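Local coordinates for putative type VI secretion protein (Escherichia coli, PDB 4HH5), which is the N-terminal domain of the ClpV1 ATPase of a type VI secretion system, a ClpA/ClpB-family protein that probably binds and hydrolyses ATP in its other domains, at residues 8-11 with 12-15; 97-100 with 101-105. All coordinates share one frame; numbering follows the deposited sequence.

Contact 1 of 2, residues 8-11 with 12-15; sequences SAAL and LRRL
R13 folds back over A9 and A10 near the C-terminal end of helix 2-14, the N-terminal helix of this mostly helical Clp N-terminal domain. Its CB rests on A10 O, and CG, set beside the backbone N (chi1 -70°), lies 3.5 Å from A9 O. The chain then bends about the CG-CD bond (chi3 -52°), which turns the guanidinium back toward the preceding turn instead of letting it run on outward. CZ sits 3.6 Å from A10 CA, which lies over one face of the flat group, displaced toward its rim. Of the two terminal nitrogens, NH1 lies 3.4 Å from A9 C and 3.7 Å from A9 CB, and NH2 lies 3.6 Å from A10 CB, so the arginine's tip rests on backbone as well as on two methyl groups.

R14 takes the other flank of A10: its extended chain passes A10 O, and A10 CB stands over a face of its guanidinium. The same group makes a cation-pi contact with W102 of helix 92-107. L12 sends its side chain down another side of the helix, CG close to S8 O, and goes on to L23 and L98.

Beneath these side chains the backbone bonds change character along the segment. The bonds from L12 N to S8 O and from R13 N to A9 O (3.0 Å) are regular i to i+4 links. At R14 the pattern tightens: its N keeps a weak bond to A10 O and bonds L11 O at 3.1 Å, the donor standing above the carbonyl plane, 67° out of it.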
loop_
_atom_site.group_PDB
_atom_site.type_symbol
_atom_site.label_atom_id
_atom_site.label_comp_id
_atom_site.label_asym_id
_atom_site.label_seq_id
_atom_site.Cartn_x
_atom_site.Cartn_y
_atom_site.Cartn_z
ATOM N N SER A 8 -2.946 2.116 -16.845
ATOM C CA SER A 8 -3.328 2.398 -15.448
ATOM C C SER A 8 -4.353 1.375 -14.960
ATOM O O SER A 8 -4.279 0.940 -13.813
ATOM C CB SER A 8 -3.911 3.803 -15.304
ATOM O OG SER A 8 -3.048 4.774 -15.869
ATOM N N ALA A 9 -5.298 0.978 -15.837
ATOM C CA ALA A 9 -6.326 -0.009 -15.505
ATOM C C ALA A 9 -5.727 -1.404 -15.343
ATOM O O ALA A 9 -6.112 -2.116 -14.414
ATOM C CB ALA A 9 -7.423 -0.011 -16.563
ATOM N N ALA A 10 -4.753 -1.778 -16.206
ATOM C CA ALA A 10 -4.080 -3.082 -16.127
ATOM C C ALA A 10 -3.328 -3.216 -14.793
ATOM O O ALA A 10 -3.321 -4.287 -14.189
ATOM C CB ALA A 10 -3.122 -3.250 -17.293
ATOM N N LEU A 11 -2.730 -2.104 -14.337
ATOM C CA LEU A 11 -1.991 -1.975 -13.087
ATOM C C LEU A 11 -2.949 -2.277 -11.914
ATOM O O LEU A 11 -2.613 -3.085 -11.050
ATOM C CB LEU A 11 -1.476 -0.525 -13.016
ATOM C CG LEU A 11 -0.114 -0.233 -12.436
ATOM C CD1 LEU A 11 1.008 -0.697 -13.374
ATOM C CD2 LEU A 11 0.030 1.263 -12.217
ATOM N N LEU A 12 -4.161 -1.685 -11.931
ATOM C CA LEU A 12 -5.201 -1.926 -10.912
ATOM C C LEU A 12 -5.653 -3.385 -10.907
ATOM O O LEU A 12 -5.861 -3.954 -9.833
ATOM C CB LEU A 12 -6.416 -1.010 -11.124
ATOM C CG LEU A 12 -6.221 0.479 -10.884
ATOM C CD1 LEU A 12 -7.493 1.229 -11.178
ATOM C CD2 LEU A 12 -5.771 0.767 -9.446
ATOM N N ARG A 13 -5.767 -4.004 -12.106
ATOM C CA ARG A 13 -6.148 -5.414 -12.223
ATOM C C ARG A 13 -5.060 -6.367 -11.700
ATOM O O ARG A 13 -5.360 -7.525 -11.408
ATOM C CB ARG A 13 -6.503 -5.779 -13.669
ATOM C CG ARG A 13 -7.800 -5.147 -14.155
ATOM C CD ARG A 13 -8.331 -5.808 -15.433
ATOM N NE ARG A 13 -7.336 -5.891 -16.515
ATOM C CZ ARG A 13 -7.003 -4.890 -17.328
ATOM N NH1 ARG A 13 -7.547 -3.690 -17.171
ATOM N NH2 ARG A 13 -6.099 -5.073 -18.277
ATOM N N ARG A 14 -3.808 -5.897 -11.593
ATOM C CA ARG A 14 -2.707 -6.728 -11.095
ATOM C C ARG A 14 -2.681 -6.837 -9.572
ATOM O O ARG A 14 -2.067 -7.759 -9.030
ATOM C CB ARG A 14 -1.370 -6.227 -11.638
ATOM C CG ARG A 14 -1.080 -6.812 -13.008
ATOM C CD ARG A 14 -0.061 -5.984 -13.718
ATOM N NE ARG A 14 0.015 -6.333 -15.135
ATOM C CZ ARG A 14 0.230 -5.450 -16.103
ATOM N NH1 ARG A 14 0.396 -4.164 -15.815
ATOM N NH2 ARG A 14 0.279 -5.843 -17.367
ATOM N N LEU A 15 -3.345 -5.907 -8.881
ATOM C CA LEU A 15 -3.427 -5.935 -7.416
ATOM C C LEU A 15 -4.097 -7.223 -6.974
ATOM O O LEU A 15 -5.103 -7.637 -7.575
ATOM C CB LEU A 15 -4.254 -4.758 -6.887
ATOM C CG LEU A 15 -3.648 -3.373 -7.025
ATOM C CD1 LEU A 15 -4.687 -2.304 -6.740
ATOM C CD2 LEU A 15 -2.421 -3.207 -6.125
#

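Contact 2 of 2, residues 97-100 with 101-105; sequences LLKQ and AWMVA
M103 lies alongside K99 one turn further along helix 92-107, and their meeting is the main side-chain contact in this piece of regular alpha helix within the Clp N-terminal domain.

The nonpolar contacts gather at the methionine methyl. M103 starts with CG beside its own backbone N and bends at chi3 (-70°), which swings CE back toward the preceding turn. There CE meets K99 CG at 3.5 Å and Q100 CG at 3.9 Å. The lysine points the same way as the methionine and remains extended beyond CG, so the contact falls at the base of its chain; Q100 instead runs at a slant to M103.

A second set of contacts joins side-chain carbons to backbone oxygens of the turn before. M103 CG approaches K99 O at 3.3 Å, and CE reaches the same oxygen. A101 CB is equally near L97 O, and V104 CG2 lies 3.3 Å from Q100 O.

Hydrogen bonding across the segments is all backbone, in an unbroken i to i+4 ladder: A101 N to L97 O, W102 N to L98 O, M103 N to K99 O, and V104 N to Q100 O at 2.9 Å. The N-H...O angles all lie near 152°, the mark of an undistorted helix. At the amide end of Q100, OE1 accepts a hydrogen bond from N125 ND2.

Around these turns, L98, K99 and W102 touch helix 2-14, while L97 and L98 both touch W43 of helix 40-50. L97, Q100, A101 and A105 touch helix 115-124, so helix 92-107 packs against helices 2-14, 40-50 and 115-124.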
loop_
_atom_site.group_PDB
_atom_site.type_symbol
_atom_site.label_atom_id
_atom_site.label_comp_id
_atom_site.label_asym_id
_atom_site.label_seq_id
_atom_site.Cartn_x
_atom_site.Cartn_y
_atom_site.Cartn_z
ATOM N N LEU A 97 3.456 4.973 -6.787
ATOM C CA LEU A 97 3.642 3.825 -5.885
ATOM C C LEU A 97 3.147 2.531 -6.542
ATOM O O LEU A 97 3.842 1.523 -6.494
ATOM C CB LEU A 97 2.948 4.051 -4.520
ATOM C CG LEU A 97 2.933 2.853 -3.535
ATOM C CD1 LEU A 97 4.315 2.613 -2.925
ATOM C CD2 LEU A 97 1.910 3.067 -2.431
ATOM N N LEU A 98 1.974 2.584 -7.185
ATOM C CA LEU A 98 1.346 1.449 -7.872
ATOM C C LEU A 98 2.248 0.912 -8.985
ATOM O O LEU A 98 2.477 -0.284 -9.067
ATOM C CB LEU A 98 0.019 1.927 -8.488
ATOM C CG LEU A 98 -1.181 0.979 -8.653
ATOM C CD1 LEU A 98 -0.904 -0.464 -8.217
ATOM C CD2 LEU A 98 -2.378 1.537 -7.941
ATOM N N LYS A 99 2.729 1.810 -9.837
ATOM C CA LYS A 99 3.597 1.535 -10.982
ATOM C C LYS A 99 4.944 0.960 -10.532
ATOM O O LYS A 99 5.404 -0.029 -11.101
ATOM C CB LYS A 99 3.714 2.840 -11.797
ATOM C CG LYS A 99 4.925 3.065 -12.660
ATOM C CD LYS A 99 4.768 4.389 -13.390
ATOM C CE LYS A 99 6.061 4.917 -13.952
ATOM N NZ LYS A 99 5.870 6.257 -14.567
ATOM N N GLN A 100 5.547 1.552 -9.490
ATOM C CA GLN A 100 6.819 1.062 -8.957
ATOM C C GLN A 100 6.692 -0.287 -8.268
ATOM O O GLN A 100 7.591 -1.122 -8.401
ATOM C CB GLN A 100 7.485 2.107 -8.070
ATOM C CG GLN A 100 8.095 3.223 -8.940
ATOM C CD GLN A 100 8.798 4.298 -8.169
ATOM O OE1 GLN A 100 8.502 4.558 -7.001
ATOM N NE2 GLN A 100 9.751 4.958 -8.819
ATOM N N ALA A 101 5.566 -0.516 -7.569
ATOM C CA ALA A 101 5.294 -1.793 -6.902
ATOM C C ALA A 101 5.134 -2.894 -7.946
ATOM O O ALA A 101 5.616 -4.006 -7.731
ATOM C CB ALA A 101 4.046 -1.699 -6.044
ATOM N N TRP A 102 4.490 -2.576 -9.094
ATOM C CA TRP A 102 4.345 -3.542 -10.188
ATOM C C TRP A 102 5.718 -3.872 -10.772
ATOM O O TRP A 102 6.004 -5.031 -11.074
ATOM C CB TRP A 102 3.404 -3.022 -11.292
ATOM C CG TRP A 102 3.459 -3.834 -12.561
ATOM C CD1 TRP A 102 3.736 -3.373 -13.813
ATOM C CD2 TRP A 102 3.301 -5.260 -12.684
ATOM N NE1 TRP A 102 3.732 -4.412 -14.713
ATOM C CE2 TRP A 102 3.483 -5.584 -14.046
ATOM C CE3 TRP A 102 3.048 -6.302 -11.768
ATOM C CZ2 TRP A 102 3.406 -6.901 -14.520
ATOM C CZ3 TRP A 102 2.976 -7.606 -12.238
ATOM C CH2 TRP A 102 3.147 -7.895 -13.599
ATOM N N MET A 103 6.567 -2.851 -10.921
ATOM C CA MET A 103 7.908 -3.043 -11.452
ATOM C C MET A 103 8.753 -3.906 -10.521
ATOM O O MET A 103 9.437 -4.810 -11.010
ATOM C CB MET A 103 8.540 -1.713 -11.862
ATOM C CG MET A 103 7.797 -1.104 -13.066
ATOM S SD MET A 103 8.456 0.419 -13.752
ATOM C CE MET A 103 8.086 1.529 -12.480
ATOM N N VAL A 104 8.589 -3.727 -9.186
ATOM C CA VAL A 104 9.246 -4.551 -8.149
ATOM C C VAL A 104 8.779 -6.023 -8.294
ATOM O O VAL A 104 9.614 -6.933 -8.365
ATOM C CB VAL A 104 9.005 -3.990 -6.711
ATOM C CG1 VAL A 104 9.365 -5.012 -5.632
ATOM C CG2 VAL A 104 9.780 -2.692 -6.483
ATOM N N ALA A 105 7.444 -6.235 -8.365
ATOM C CA ALA A 105 6.812 -7.553 -8.498
ATOM C C ALA A 105 7.206 -8.243 -9.799
ATOM O O ALA A 105 7.586 -9.414 -9.770
ATOM C CB ALA A 105 5.289 -7.418 -8.427
#

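How the contacts relate
Contact 1 closes near the end of helix 2-14, well before contact 2 opens within helix 92-107, yet the fold brings their centres to about 10 Å from each other, on the same side of the chain's centre. The two helices pack directly. L11 CD2 comes within 3.6 Å of K99 N and also touches L98, whose CD1 meets L15 CD2. Contact 1 is the more superficial, its centre about 14 Å from that of the chain against about 10 Å for contact 2. Side chains from the two contacts thus form part of the interface between the N-terminal helix and helix 92-107.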